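Local coordinates for protein putative sporulation-specific glycosylase YdhD (Bacillus subtilis subsp. subtilis str. 168, PDB 3CZ8) that probably hydrolyses glycosidic bonds in sporulation, its family 18 catalytic barrel domain forming this chain, at residues G9-Y14 / S37-H42; G47-Q52 / N101-L106; A71-L76 / V115-E120; V147-V152 / V175-I180. The protein carries 1 engineered substitution. All blocks are in the same frame, centred on the assembly; numbering follows the deposited sequence. Where two conformers were deposited one is given.

Contact 1 (G9-Y14 / S37-H42); sequences GTLSFY and SIFEYH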
loop_
_atom_site.group_PDB
_atom_site.type_symbol
_atom_site.label_atom_id
_atom_site.label_comp_id
_atom_site.label_asym_id
_atom_site.label_seq_id
_atom_site.Cartn_x
_atom_site.Cartn_y
_atom_site.Cartn_z
ATOM N N GLY A 9 1.555 -2.970 -7.114
ATOM C CA GLY A 9 1.856 -3.354 -5.742
ATOM C C GLY A 9 1.615 -4.827 -5.485
ATOM O O GLY A 9 0.522 -5.339 -5.738
ATOM N N THR A 10 2.646 -5.510 -4.995
ATOM C CA THR A 10 2.515 -6.891 -4.540
ATOM C C THR A 10 2.078 -6.902 -3.074
ATOM O O THR A 10 2.783 -6.384 -2.200
ATOM C CB THR A 10 3.836 -7.678 -4.706
ATOM O OG1 THR A 10 4.265 -7.619 -6.073
ATOM C CG2 THR A 10 3.657 -9.142 -4.293
ATOM N N LEU A 11 0.907 -7.477 -2.815
ATOM C CA LEU A 11 0.416 -7.614 -1.451
ATOM C C LEU A 11 0.976 -8.876 -0.803
ATOM O O LEU A 11 1.003 -9.944 -1.411
ATOM C CB LEU A 11 -1.118 -7.627 -1.410
ATOM C CG LEU A 11 -1.795 -7.616 -0.033
ATOM C CD1 LEU A 11 -1.646 -6.254 0.651
ATOM C CD2 LEU A 11 -3.261 -7.999 -0.147
ATOM N N SER A 12 1.432 -8.733 0.434
ATOM C CA SER A 12 1.814 -9.879 1.229
ATOM C C SER A 12 1.437 -9.706 2.697
ATOM O O SER A 12 1.405 -8.587 3.214
ATOM C CB SER A 12 3.305 -10.192 1.060
ATOM O OG SER A 12 4.116 -9.229 1.696
ATOM N N PHE A 13 1.132 -10.829 3.343
ATOM C CA PHE A 13 0.791 -10.881 4.760
ATOM C C PHE A 13 1.988 -11.388 5.567
ATOM O O PHE A 13 2.545 -12.448 5.272
ATOM C CB PHE A 13 -0.421 -11.796 4.956
ATOM C CG PHE A 13 -0.968 -11.809 6.357
ATOM C CD1 PHE A 13 -0.669 -12.862 7.222
ATOM C CD2 PHE A 13 -1.797 -10.779 6.807
ATOM C CE1 PHE A 13 -1.183 -12.892 8.517
ATOM C CE2 PHE A 13 -2.322 -10.802 8.101
ATOM C CZ PHE A 13 -2.011 -11.861 8.955
ATOM N N TYR A 14 2.392 -10.633 6.580
ATOM C CA TYR A 14 3.604 -10.982 7.311
ATOM C C TYR A 14 3.399 -11.078 8.810
ATOM O O TYR A 14 2.526 -10.419 9.376
ATOM C CB TYR A 14 4.786 -10.067 6.925
ATOM C CG TYR A 14 4.845 -8.730 7.634
ATOM C CD1 TYR A 14 5.767 -8.510 8.652
ATOM C CD2 TYR A 14 3.996 -7.682 7.276
ATOM C CE1 TYR A 14 5.843 -7.291 9.300
ATOM C CE2 TYR A 14 4.061 -6.448 7.932
ATOM C CZ TYR A 14 4.984 -6.265 8.945
ATOM O OH TYR A 14 5.068 -5.061 9.604
ATOM N N SER A 37 3.364 -14.276 3.331
ATOM C CA SER A 37 2.454 -14.967 2.430
ATOM C C SER A 37 2.211 -14.099 1.205
ATOM O O SER A 37 1.526 -13.077 1.282
ATOM C CB SER A 37 1.142 -15.319 3.137
ATOM O OG SER A 37 1.389 -15.846 4.432
ATOM N N ILE A 38 2.737 -14.524 0.083
ATOM C CA ILE A 38 2.640 -13.792 -1.147
ATOM C C ILE A 38 1.328 -14.004 -1.870
ATOM O O ILE A 38 0.986 -15.093 -2.169
ATOM C CB ILE A 38 3.802 -14.114 -2.073
ATOM C CG1 ILE A 38 5.114 -13.785 -1.415
ATOM C CG2 ILE A 38 3.697 -13.351 -3.328
ATOM C CD1 ILE A 38 6.201 -14.472 -1.961
ATOM N N PHE A 39 0.627 -12.930 -2.181
ATOM C CA PHE A 39 -0.657 -13.003 -2.848
ATOM C C PHE A 39 -0.494 -13.087 -4.346
ATOM O O PHE A 39 0.450 -12.612 -4.841
ATOM C CB PHE A 39 -1.549 -11.841 -2.439
ATOM C CG PHE A 39 -2.273 -12.074 -1.164
ATOM C CD1 PHE A 39 -3.605 -12.366 -1.156
ATOM C CD2 PHE A 39 -1.621 -12.047 0.030
ATOM C CE1 PHE A 39 -4.235 -12.613 0.004
ATOM C CE2 PHE A 39 -2.275 -12.299 1.164
ATOM C CZ PHE A 39 -3.572 -12.573 1.148
ATOM N N GLU A 40 -1.435 -13.641 -5.078
ATOM C CA GLU A 40 -2.075 -14.899 -4.818
ATOM C C GLU A 40 -1.889 -15.843 -5.994
ATOM O O GLU A 40 -1.556 -15.410 -7.070
ATOM C CB GLU A 40 -3.545 -14.645 -4.648
ATOM C CG GLU A 40 -4.073 -13.708 -5.663
ATOM C CD GLU A 40 -4.748 -14.397 -6.793
ATOM O OE1 GLU A 40 -4.766 -13.848 -7.881
ATOM O OE2 GLU A 40 -5.267 -15.487 -6.585
ATOM N N TYR A 41 -2.107 -17.130 -5.771
ATOM C CA TYR A 41 -2.496 -18.063 -6.812
ATOM C C TYR A 41 -3.943 -18.433 -6.680
ATOM O O TYR A 41 -4.406 -18.632 -5.609
ATOM C CB TYR A 41 -1.672 -19.334 -6.724
ATOM C CG TYR A 41 -0.226 -19.205 -7.089
ATOM C CD1 TYR A 41 0.690 -18.762 -6.179
ATOM C CD2 TYR A 41 0.225 -19.558 -8.342
ATOM C CE1 TYR A 41 1.968 -18.661 -6.493
ATOM C CE2 TYR A 41 1.500 -19.463 -8.662
ATOM C CZ TYR A 41 2.376 -19.015 -7.738
ATOM O OH TYR A 41 3.688 -18.891 -8.027
ATOM N N HIS A 42 -4.656 -18.532 -7.777
ATOM C CA HIS A 42 -6.041 -18.881 -7.699
ATOM C C HIS A 42 -6.394 -20.196 -8.374
ATOM O O HIS A 42 -5.665 -20.686 -9.199
ATOM C CB HIS A 42 -6.942 -17.740 -8.173
ATOM C CG HIS A 42 -6.495 -17.113 -9.447
ATOM N ND1 HIS A 42 -5.521 -16.153 -9.497
ATOM C CD2 HIS A 42 -6.869 -17.331 -10.723
ATOM C CE1 HIS A 42 -5.306 -15.811 -10.747
ATOM N NE2 HIS A 42 -6.113 -16.513 -11.510
HETATM O O HOH W 1 2.868 -15.016 6.528
#

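Contact 2 (G47-Q52 / N101-L106); sequences GDIANQ and NNIYDL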
loop_
_atom_site.group_PDB
_atom_site.type_symbol
_atom_site.label_atom_id
_atom_site.label_comp_id
_atom_site.label_asym_id
_atom_site.label_seq_id
_atom_site.Cartn_x
_atom_site.Cartn_y
_atom_site.Cartn_z
ATOM N N GLY A 47 -9.694 -28.018 -9.831
ATOM C CA GLY A 47 -8.635 -28.081 -8.833
ATOM C C GLY A 47 -7.276 -27.653 -9.343
ATOM O O GLY A 47 -6.301 -27.695 -8.604
ATOM N N ASP A 48 -7.200 -27.245 -10.608
ATOM C CA ASP A 48 -5.945 -26.743 -11.169
ATOM C C ASP A 48 -5.594 -25.371 -10.602
ATOM O O ASP A 48 -6.469 -24.643 -10.139
ATOM C CB ASP A 48 -6.017 -26.676 -12.698
ATOM C CG ASP A 48 -5.765 -28.021 -13.361
ATOM O OD1 ASP A 48 -6.573 -28.409 -14.227
ATOM O OD2 ASP A 48 -4.761 -28.690 -13.026
ATOM N N ILE A 49 -4.311 -25.035 -10.621
ATOM C CA ILE A 49 -3.877 -23.687 -10.293
ATOM C C ILE A 49 -3.868 -22.884 -11.596
ATOM O O ILE A 49 -3.031 -23.117 -12.476
ATOM C CB ILE A 49 -2.516 -23.679 -9.562
ATOM C CG1 ILE A 49 -2.662 -24.367 -8.194
ATOM C CG2 ILE A 49 -2.008 -22.248 -9.377
ATOM C CD1 ILE A 49 -1.351 -24.765 -7.530
ATOM N N ALA A 50 -4.820 -21.955 -11.702
ATOM C CA ALA A 50 -5.155 -21.283 -12.963
ATOM C C ALA A 50 -4.087 -20.329 -13.489
ATOM O O ALA A 50 -3.946 -20.161 -14.702
ATOM C CB ALA A 50 -6.492 -20.564 -12.838
ATOM N N ASN A 51 -3.336 -19.719 -12.580
ATOM C CA ASN A 51 -2.332 -18.721 -12.943
ATOM C C ASN A 51 -0.933 -19.088 -12.477
ATOM O O ASN A 51 -0.731 -20.093 -11.794
ATOM C CB ASN A 51 -2.702 -17.368 -12.336
ATOM C CG ASN A 51 -2.651 -17.379 -10.809
ATOM O OD1 ASN A 51 -3.331 -18.175 -10.165
ATOM N ND2 ASN A 51 -1.851 -16.490 -10.230
ATOM N N GLN A 52 0.024 -18.248 -12.855
ATOM C CA GLN A 52 1.382 -18.301 -12.329
ATOM C C GLN A 52 1.817 -16.890 -11.945
ATOM O O GLN A 52 1.172 -15.911 -12.331
ATOM C CB GLN A 52 2.348 -18.940 -13.339
ATOM C CG GLN A 52 2.291 -18.370 -14.760
ATOM C CD GLN A 52 2.938 -19.280 -15.802
ATOM O OE1 GLN A 52 2.960 -18.957 -16.993
ATOM N NE2 GLN A 52 3.465 -20.422 -15.361
ATOM N N ASN A 101 -2.308 -32.125 -4.827
ATOM C CA ASN A 101 -1.104 -32.448 -5.595
ATOM C C ASN A 101 -0.487 -31.231 -6.279
ATOM O O ASN A 101 0.736 -31.067 -6.262
ATOM C CB ASN A 101 -1.377 -33.561 -6.620
ATOM C CG ASN A 101 -1.605 -34.917 -5.968
ATOM O OD1 ASN A 101 -0.969 -35.259 -4.970
ATOM N ND2 ASN A 101 -2.522 -35.692 -6.533
ATOM N N ASN A 102 -1.335 -30.383 -6.866
ATOM C CA ASN A 102 -0.889 -29.144 -7.516
ATOM C C ASN A 102 -0.245 -28.147 -6.565
ATOM O O ASN A 102 0.735 -27.499 -6.931
ATOM C CB ASN A 102 -2.038 -28.468 -8.256
ATOM C CG ASN A 102 -2.450 -29.221 -9.500
ATOM O OD1 ASN A 102 -1.663 -29.971 -10.085
ATOM N ND2 ASN A 102 -3.696 -29.034 -9.908
ATOM N N ILE A 103 -0.800 -28.032 -5.355
ATOM C CA ILE A 103 -0.246 -27.166 -4.308
ATOM C C ILE A 103 1.138 -27.666 -3.882
ATOM O O ILE A 103 2.060 -26.864 -3.694
ATOM C CB ILE A 103 -1.199 -27.039 -3.078
ATOM C CG1 ILE A 103 -2.383 -26.120 -3.388
ATOM C CG2 ILE A 103 -0.466 -26.488 -1.867
ATOM C CD1 ILE A 103 -3.541 -26.252 -2.406
ATOM N N TYR A 104 1.278 -28.986 -3.751
ATOM C CA TYR A 104 2.582 -29.594 -3.479
ATOM C C TYR A 104 3.562 -29.319 -4.617
ATOM O O TYR A 104 4.709 -28.945 -4.368
ATOM C CB TYR A 104 2.481 -31.108 -3.222
ATOM C CG TYR A 104 3.813 -31.706 -2.814
ATOM C CD1 TYR A 104 4.679 -32.259 -3.765
ATOM C CD2 TYR A 104 4.226 -31.688 -1.483
ATOM C CE1 TYR A 104 5.913 -32.781 -3.396
ATOM C CE2 TYR A 104 5.456 -32.214 -1.105
ATOM C CZ TYR A 104 6.294 -32.758 -2.065
ATOM O OH TYR A 104 7.513 -33.282 -1.695
ATOM N N ASP A 105 3.103 -29.512 -5.854
ATOM C CA ASP A 105 3.927 -29.260 -7.042
ATOM C C ASP A 105 4.343 -27.798 -7.130
ATOM O O ASP A 105 5.447 -27.500 -7.575
ATOM C CB ASP A 105 3.199 -29.674 -8.327
ATOM C CG ASP A 105 3.065 -31.184 -8.474
ATOM O OD1 ASP A 105 2.264 -31.618 -9.329
ATOM O OD2 ASP A 105 3.747 -31.936 -7.742
ATOM N N LEU A 106 3.457 -26.900 -6.693
ATOM C CA LEU A 106 3.746 -25.472 -6.632
ATOM C C LEU A 106 4.863 -25.142 -5.644
ATOM O O LEU A 106 5.807 -24.445 -5.999
ATOM C CB LEU A 106 2.487 -24.672 -6.279
ATOM C CG LEU A 106 2.512 -23.187 -6.644
ATOM C CD1 LEU A 106 2.053 -22.998 -8.083
ATOM C CD2 LEU A 106 1.642 -22.393 -5.698
#

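Contact 3 (A71-L76 / V115-E120); sequences ATITNL and VTIDFE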
loop_
_atom_site.group_PDB
_atom_site.type_symbol
_atom_site.label_atom_id
_atom_site.label_comp_id
_atom_site.label_asym_id
_atom_site.label_seq_id
_atom_site.Cartn_x
_atom_site.Cartn_y
_atom_site.Cartn_z
ATOM N N ALA A 71 3.198 -19.467 -0.156
ATOM C CA ALA A 71 2.334 -19.219 -1.305
ATOM C C ALA A 71 0.890 -19.074 -0.849
ATOM O O ALA A 71 0.361 -19.947 -0.163
ATOM C CB ALA A 71 2.442 -20.363 -2.301
ATOM N N THR A 72 0.238 -17.982 -1.233
ATOM C CA THR A 72 -1.172 -17.822 -0.909
ATOM C C THR A 72 -2.030 -18.424 -2.015
ATOM O O THR A 72 -1.875 -18.089 -3.190
ATOM C CB THR A 72 -1.553 -16.354 -0.650
ATOM O OG1 THR A 72 -0.655 -15.807 0.316
ATOM C CG2 THR A 72 -2.971 -16.243 -0.117
ATOM N N ILE A 73 -2.925 -19.318 -1.612
ATOM C CA ILE A 73 -3.825 -20.001 -2.519
ATOM C C ILE A 73 -5.241 -19.510 -2.222
ATOM O O ILE A 73 -5.714 -19.620 -1.088
ATOM C CB ILE A 73 -3.730 -21.556 -2.363
ATOM C CG1 ILE A 73 -2.277 -22.025 -2.182
ATOM C CG2 ILE A 73 -4.420 -22.271 -3.527
ATOM C CD1 ILE A 73 -1.340 -21.775 -3.377
ATOM N N THR A 74 -5.899 -18.950 -3.237
ATOM C CA THR A 74 -7.219 -18.328 -3.071
ATOM C C THR A 74 -8.240 -18.864 -4.065
ATOM O O THR A 74 -7.882 -19.539 -5.033
ATOM C CB THR A 74 -7.176 -16.787 -3.267
ATOM O OG1 THR A 74 -6.994 -16.486 -4.655
ATOM C CG2 THR A 74 -6.064 -16.130 -2.443
ATOM N N ASN A 75 -9.510 -18.548 -3.812
ATOM C CA ASN A 75 -10.591 -18.771 -4.772
ATOM C C ASN A 75 -11.052 -17.461 -5.438
ATOM O O ASN A 75 -12.249 -17.201 -5.599
ATOM C CB ASN A 75 -11.767 -19.516 -4.126
ATOM C CG ASN A 75 -12.296 -18.827 -2.872
ATOM O OD1 ASN A 75 -11.538 -18.253 -2.089
ATOM N ND2 ASN A 75 -13.608 -18.902 -2.672
ATOM N N LEU A 76 -10.086 -16.645 -5.838
ATOM C CA LEU A 76 -10.384 -15.363 -6.453
ATOM C C LEU A 76 -10.722 -15.492 -7.930
ATOM O O LEU A 76 -10.150 -16.322 -8.637
ATOM C CB LEU A 76 -9.227 -14.380 -6.250
ATOM C CG LEU A 76 -9.203 -13.644 -4.905
ATOM C CD1 LEU A 76 -7.888 -12.971 -4.703
ATOM C CD2 LEU A 76 -10.303 -12.622 -4.801
ATOM N N VAL A 115 2.360 -22.967 2.586
ATOM C CA VAL A 115 1.244 -22.213 2.016
ATOM C C VAL A 115 0.412 -21.445 3.030
ATOM O O VAL A 115 0.509 -21.652 4.244
ATOM C CB VAL A 115 0.261 -23.086 1.178
ATOM C CG1 VAL A 115 0.915 -23.594 -0.083
ATOM C CG2 VAL A 115 -0.308 -24.218 2.002
ATOM N N THR A 116 -0.409 -20.554 2.488
ATOM C CA THR A 116 -1.481 -19.902 3.221
ATOM C C THR A 116 -2.734 -20.114 2.400
ATOM O O THR A 116 -2.841 -19.622 1.278
ATOM C CB THR A 116 -1.211 -18.406 3.449
ATOM O OG1 THR A 116 -0.004 -18.264 4.202
ATOM C CG2 THR A 116 -2.357 -17.756 4.224
ATOM N N ILE A 117 -3.660 -20.900 2.933
ATOM C CA ILE A 117 -4.938 -21.082 2.268
ATOM C C ILE A 117 -5.783 -19.859 2.610
ATOM O O ILE A 117 -6.011 -19.555 3.783
ATOM C CB ILE A 117 -5.642 -22.406 2.688
ATOM C CG1 ILE A 117 -4.861 -23.635 2.188
ATOM C CG2 ILE A 117 -7.067 -22.440 2.175
ATOM C CD1 ILE A 117 -4.781 -23.769 0.645
ATOM N N ASP A 118 -6.197 -19.136 1.577
ATOM C CA ASP A 118 -7.073 -17.988 1.742
ATOM C C ASP A 118 -8.327 -18.254 0.914
ATOM O O ASP A 118 -8.543 -17.649 -0.132
ATOM C CB ASP A 118 -6.352 -16.695 1.327
ATOM C CG ASP A 118 -7.206 -15.441 1.517
ATOM O OD1 ASP A 118 -8.130 -15.452 2.354
ATOM O OD2 ASP A 118 -6.946 -14.437 0.820
ATOM N N PHE A 119 -9.138 -19.195 1.387
ATOM C CA PHE A 119 -10.415 -19.465 0.752
ATOM C C PHE A 119 -11.482 -18.684 1.494
ATOM O O PHE A 119 -11.713 -18.898 2.686
ATOM C CB PHE A 119 -10.766 -20.967 0.720
ATOM C CG PHE A 119 -9.885 -21.799 -0.187
ATOM C CD1 PHE A 119 -8.970 -21.209 -1.061
ATOM C CD2 PHE A 119 -9.998 -23.189 -0.182
ATOM C CE1 PHE A 119 -8.168 -21.984 -1.894
ATOM C CE2 PHE A 119 -9.205 -23.978 -1.021
ATOM C CZ PHE A 119 -8.289 -23.372 -1.878
ATOM N N GLU A 120 -12.120 -17.768 0.782
ATOM C CA GLU A 120 -13.176 -16.966 1.370
ATOM C C GLU A 120 -14.518 -17.290 0.745
ATOM O O GLU A 120 -14.582 -17.839 -0.368
ATOM C CB GLU A 120 -12.853 -15.480 1.272
ATOM C CG GLU A 120 -11.706 -15.074 2.182
ATOM C CD GLU A 120 -11.372 -13.604 2.087
ATOM O OE1 GLU A 120 -12.300 -12.777 1.938
ATOM O OE2 GLU A 120 -10.173 -13.278 2.161
#

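Contact 4 (V147-V152 / V175-I180); sequences VLTIAV and VNYMFI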
loop_
_atom_site.group_PDB
_atom_site.type_symbol
_atom_site.label_atom_id
_atom_site.label_comp_id
_atom_site.label_asym_id
_atom_site.label_seq_id
_atom_site.Cartn_x
_atom_site.Cartn_y
_atom_site.Cartn_z
ATOM N N VAL A 147 5.007 -26.109 5.650
ATOM C CA VAL A 147 4.089 -25.588 6.669
ATOM C C VAL A 147 2.690 -25.338 6.073
ATOM O O VAL A 147 2.564 -24.956 4.910
ATOM C CB VAL A 147 4.679 -24.281 7.296
ATOM C CG1 VAL A 147 3.840 -23.758 8.452
ATOM C CG2 VAL A 147 6.102 -24.518 7.782
ATOM N N LEU A 148 1.643 -25.591 6.856
ATOM C CA LEU A 148 0.276 -25.287 6.437
ATOM C C LEU A 148 -0.311 -24.199 7.315
ATOM O O LEU A 148 -0.424 -24.358 8.527
ATOM C CB LEU A 148 -0.615 -26.540 6.447
ATOM C CG LEU A 148 -2.097 -26.362 6.079
ATOM C CD1 LEU A 148 -2.280 -25.715 4.728
ATOM C CD2 LEU A 148 -2.846 -27.676 6.124
ATOM N N THR A 149 -0.652 -23.072 6.693
ATOM C CA THR A 149 -1.304 -21.970 7.390
ATOM C C THR A 149 -2.589 -21.608 6.652
ATOM O O THR A 149 -2.758 -21.961 5.490
ATOM C CB THR A 149 -0.395 -20.713 7.530
ATOM O OG1 THR A 149 -0.249 -20.076 6.255
ATOM C CG2 THR A 149 0.983 -21.070 8.073
ATOM N N ILE A 150 -3.494 -20.913 7.337
ATOM C CA ILE A 150 -4.796 -20.579 6.776
ATOM C C ILE A 150 -5.251 -19.197 7.245
ATOM O O ILE A 150 -5.031 -18.812 8.400
ATOM C CB ILE A 150 -5.857 -21.668 7.114
ATOM C CG1 ILE A 150 -7.212 -21.338 6.475
ATOM C CG2 ILE A 150 -5.975 -21.868 8.635
ATOM C CD1 ILE A 150 -8.223 -22.451 6.546
ATOM N N ALA A 151 -5.848 -18.435 6.330
ATOM C CA ALA A 151 -6.494 -17.180 6.681
ATOM C C ALA A 151 -7.983 -17.466 6.856
ATOM O O ALA A 151 -8.633 -17.960 5.934
ATOM C CB ALA A 151 -6.255 -16.131 5.595
ATOM N N VAL A 152 -8.500 -17.195 8.055
ATOM C CA VAL A 152 -9.928 -17.367 8.363
ATOM C C VAL A 152 -10.540 -16.042 8.835
ATOM O O VAL A 152 -9.830 -15.193 9.384
ATOM C CB VAL A 152 -10.199 -18.491 9.438
ATOM C CG1 VAL A 152 -9.773 -19.865 8.934
ATOM C CG2 VAL A 152 -9.539 -18.170 10.771
ATOM N N VAL A 175 -4.079 -27.613 10.708
ATOM C CA VAL A 175 -3.115 -26.624 10.219
ATOM C C VAL A 175 -2.005 -26.399 11.242
ATOM O O VAL A 175 -2.171 -26.698 12.428
ATOM C CB VAL A 175 -3.774 -25.267 9.809
ATOM C CG1 VAL A 175 -4.845 -25.481 8.730
ATOM C CG2 VAL A 175 -4.326 -24.511 11.027
ATOM N N ASN A 176 -0.868 -25.893 10.775
ATOM C CA ASN A 176 0.221 -25.542 11.671
ATOM C C ASN A 176 -0.100 -24.221 12.351
ATOM O O ASN A 176 0.145 -24.060 13.542
ATOM C CB ASN A 176 1.555 -25.449 10.913
ATOM C CG ASN A 176 1.998 -26.782 10.336
ATOM O OD1 ASN A 176 1.747 -27.084 9.169
ATOM N ND2 ASN A 176 2.654 -27.593 11.161
ATOM N N TYR A 177 -0.634 -23.271 11.578
ATOM C CA TYR A 177 -0.961 -21.937 12.091
ATOM C C TYR A 177 -2.269 -21.385 11.524
ATOM O O TYR A 177 -2.618 -21.631 10.374
ATOM C CB TYR A 177 0.195 -20.945 11.844
ATOM C CG TYR A 177 1.488 -21.319 12.548
ATOM C CD1 TYR A 177 1.696 -21.002 13.886
ATOM C CD2 TYR A 177 2.496 -22.004 11.868
ATOM C CE1 TYR A 177 2.880 -21.361 14.534
ATOM C CE2 TYR A 177 3.672 -22.367 12.501
ATOM C CZ TYR A 177 3.862 -22.042 13.830
ATOM O OH TYR A 177 5.037 -22.409 14.447
ATOM N N MET A 178 -2.980 -20.620 12.346
ATOM C CA MET A 178 -4.250 -20.027 11.948
ATOM C C MET A 178 -4.113 -18.517 11.993
ATOM O O MET A 178 -3.833 -17.943 13.052
ATOM C CB MET A 178 -5.373 -20.510 12.879
ATOM C CG MET A 178 -6.780 -19.986 12.578
ATOM S SD MET A 178 -8.062 -20.592 13.727
ATOM C CE MET A 178 -7.969 -22.325 13.383
ATOM N N PHE A 179 -4.274 -17.882 10.831
ATOM C CA PHE A 179 -4.254 -16.430 10.753
ATOM C C PHE A 179 -5.697 -15.957 10.857
ATOM O O PHE A 179 -6.492 -16.149 9.935
ATOM C CB PHE A 179 -3.646 -15.928 9.425
ATOM C CG PHE A 179 -2.242 -16.424 9.123
ATOM C CD1 PHE A 179 -1.364 -16.826 10.128
ATOM C CD2 PHE A 179 -1.790 -16.431 7.804
ATOM C CE1 PHE A 179 -0.077 -17.256 9.823
ATOM C CE2 PHE A 179 -0.504 -16.853 7.492
ATOM C CZ PHE A 179 0.350 -17.265 8.505
ATOM N N ILE A 180 -6.044 -15.345 11.980
ATOM C CA ILE A 180 -7.413 -14.894 12.179
ATOM C C ILE A 180 -7.527 -13.463 11.712
ATOM O O ILE A 180 -6.847 -12.582 12.227
ATOM C CB ILE A 180 -7.878 -15.041 13.645
ATOM C CG1 ILE A 180 -7.881 -16.517 14.045
ATOM C CG2 ILE A 180 -9.276 -14.437 13.831
ATOM C CD1 ILE A 180 -8.060 -16.727 15.499
#

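Contact 1 (G9-Y14 / S37-H42)
F13 and S37 form an antiparallel hydrogen-bonded pair: S37 N donates a hydrogen bond to F13 O at 2.8 Å, nearly straight at 169°, and F13 N returns one to S37 O at 3.1 Å. Farther along, F39 N reaches L11 O at 3.1 Å, the third backbone bond between the strands. Between these rungs S12 and I38 make the non-hydrogen-bonded pair, and S12 CA sits 3.2 Å from S37 O in a CA-H...O contact.

A water adds to the polar end. It donates to F13 O and lies 2.7 Å from S37 OG, so that carbonyl is gripped by both the S37 amide and the water. S37 OG also bonds T116 OG1, and S12 OG is held by Q307 NE2 from the other neighbouring strand.

The apolar part gathers round the F39 ring. With CG beside its own backbone N (chi1 -84°), the ring stands beside strand 9-14, between the L11 and F13 side chains; L11 CD2 is over the centre of one face, 4.3 Å from F39 CG, while F13 CB comes to the ring edge near F39 CE2.

The strands run at 140° to each other, and their pairing stops at F39. In this family 18 TIM barrel, strand 9-17 is antiparallel to both its neighbours, 35-42 and 302-310, with W306 of the latter edge-to-face on F13. Strand 35-42 lies between 9-17 and 68-77, I38 bonding L70 and T72 on its far edge. The F13 ring also meets that of F179 on strand 177-181, reaching across the barrel interior.

Contact 2 (G47-Q52 / N101-L106)
N102 ND2 is the polar atom gripped here, by two oxygens of loop 47-52. It donates to G47 O at 3.2 Å; that oxygen lies in the plane of the N102 amide, but the nitrogen stands above the carbonyl plane of G47, 41° out of it, and so misses the lone pairs. The second bond, to D48 OD2 at 3.3 Å, is weak and bent to 132°. N102 holds CG beside its own backbone N (chi1 -71°), which leaves the amide reaching out from helix 93-110 to the loop.

Beside these bonds I49 slides past N102 in the opposite direction. Its CD1 packs 3.8 Å from N102 CB and 3.9 Å from L106 CD1, one helical turn on, and also lies against N102 O. Y41 of strand 35-42 touches both I49 and L106, so the loop, the helix and the barrel strand meet there.

This joins the loop between strand 35-42 and helix 56-64 to the outer helical layer of the barrel, away from the predicted proton donor. The chemistry is mixed: one amide nitrogen is shared by a carbonyl and, weakly, a carboxylate, right beside an apolar patch where I49 CD1 packs on N102, I103 and L106.

Contact 3 (A71-L76 / V115-E120)
I73 is the apolar centre, and its side chain meets three residues: V115 through CG1, I117 through CB and CG1, F119 through CG2. I73 CG1 packs 4.1 Å from V115 CG1, I73 CB lies 3.9 Å from I117 CD1, and CG2 runs alongside the F119 ring toward CE1. On its own strand I117 lays CG2 over the centre of one face of that ring. L106 of helix 93-110 covers I73 from outside, and I117 meets helix 127-143.

The backbones beneath are adjacent parallel strands of the TIM barrel, joined by T116 N to A71 O, I73 N to T116 O and D118 N to I73 O, the last at 2.8 Å. T72 CG2 meets D118 CB on the face turned to the barrel interior; its neighbour T116 OG1 bonds to T149 OG1 of the next strand. D118 and E120 form the D-x-E end of this segment, as in the family 18 motif, E120 being the predicted proton donor.

Farther on, the N75 amide takes over. Its CG sits between backbone N and carbonyl carbon (chi1 55°), which turns the amide to E120: N75 ND2 donates to E120 O at 2.7 Å and 174°, in both planes, while N75 OD1 accepts from E120 N at 3.0 Å. E120 OE2 hydrogen-bonds a bound glycerol, probably from the crystallisation liquor.

Contact 4 (V147-V152 / V175-I180)
T149 lies over the F179 ring: its CB is 4.1 Å from the ring centroid and 29° off the normal, an off-centre CH-pi contact, with T149 OG1 3.5 Å from F179 CE2. The two strands are parallel neighbours in the TIM barrel, the ends of a beta-alpha-beta crossover through helix 168-174. T149 OG1 has a polar partner on the strand before, at V115 O.

On the opposite face, among I150, V152 and M178, the packing is aliphatic and faces the helices. V175 CG1 fits between I150 CG2, 3.8 Å away, and L148 CG, crossing both side chains at about a right angle. Further on V152 CG2, set between its backbone N and carbonyl carbon, meets M178 CG at 3.8 Å and I180 CG1. Helices 127-143 and 168-174 cover this side through residues such as L134 and I171.

The ladder of backbone bonds runs from Y177 N to L148 O, through I150 N to Y177 O and F179 N to I150 O (2.7 Å), to V152 N and F179 O. At its start a side chain joins in. L148 O accepts a second, bent hydrogen bond from N176 N, and N176 OD1 accepts from L148 N at 2.8 Å and 163°, so N176 bonds both backbone polar groups of L148.

From the N terminus, contact 1 closes first, pairing strand 9-17 with strand 35-42 across a 22-residue connection. The chain then runs into the loop 47-52, which contact 2 fastens to helix 93-110; H42 bonds N51 and A50, so contacts 1 and 2 adjoin. Contact 3 opens inside that span and closes beyond it, so contacts 2 and 3 cross: I103 and L106 of the helix pack on V115, I117, A71 and I73. Contact 4 follows in series, closing a beta-alpha-beta unit. Contacts 1, 3 and 4 lie along the one curled sheet, and contact 2 ties its outer side to a helix and loop.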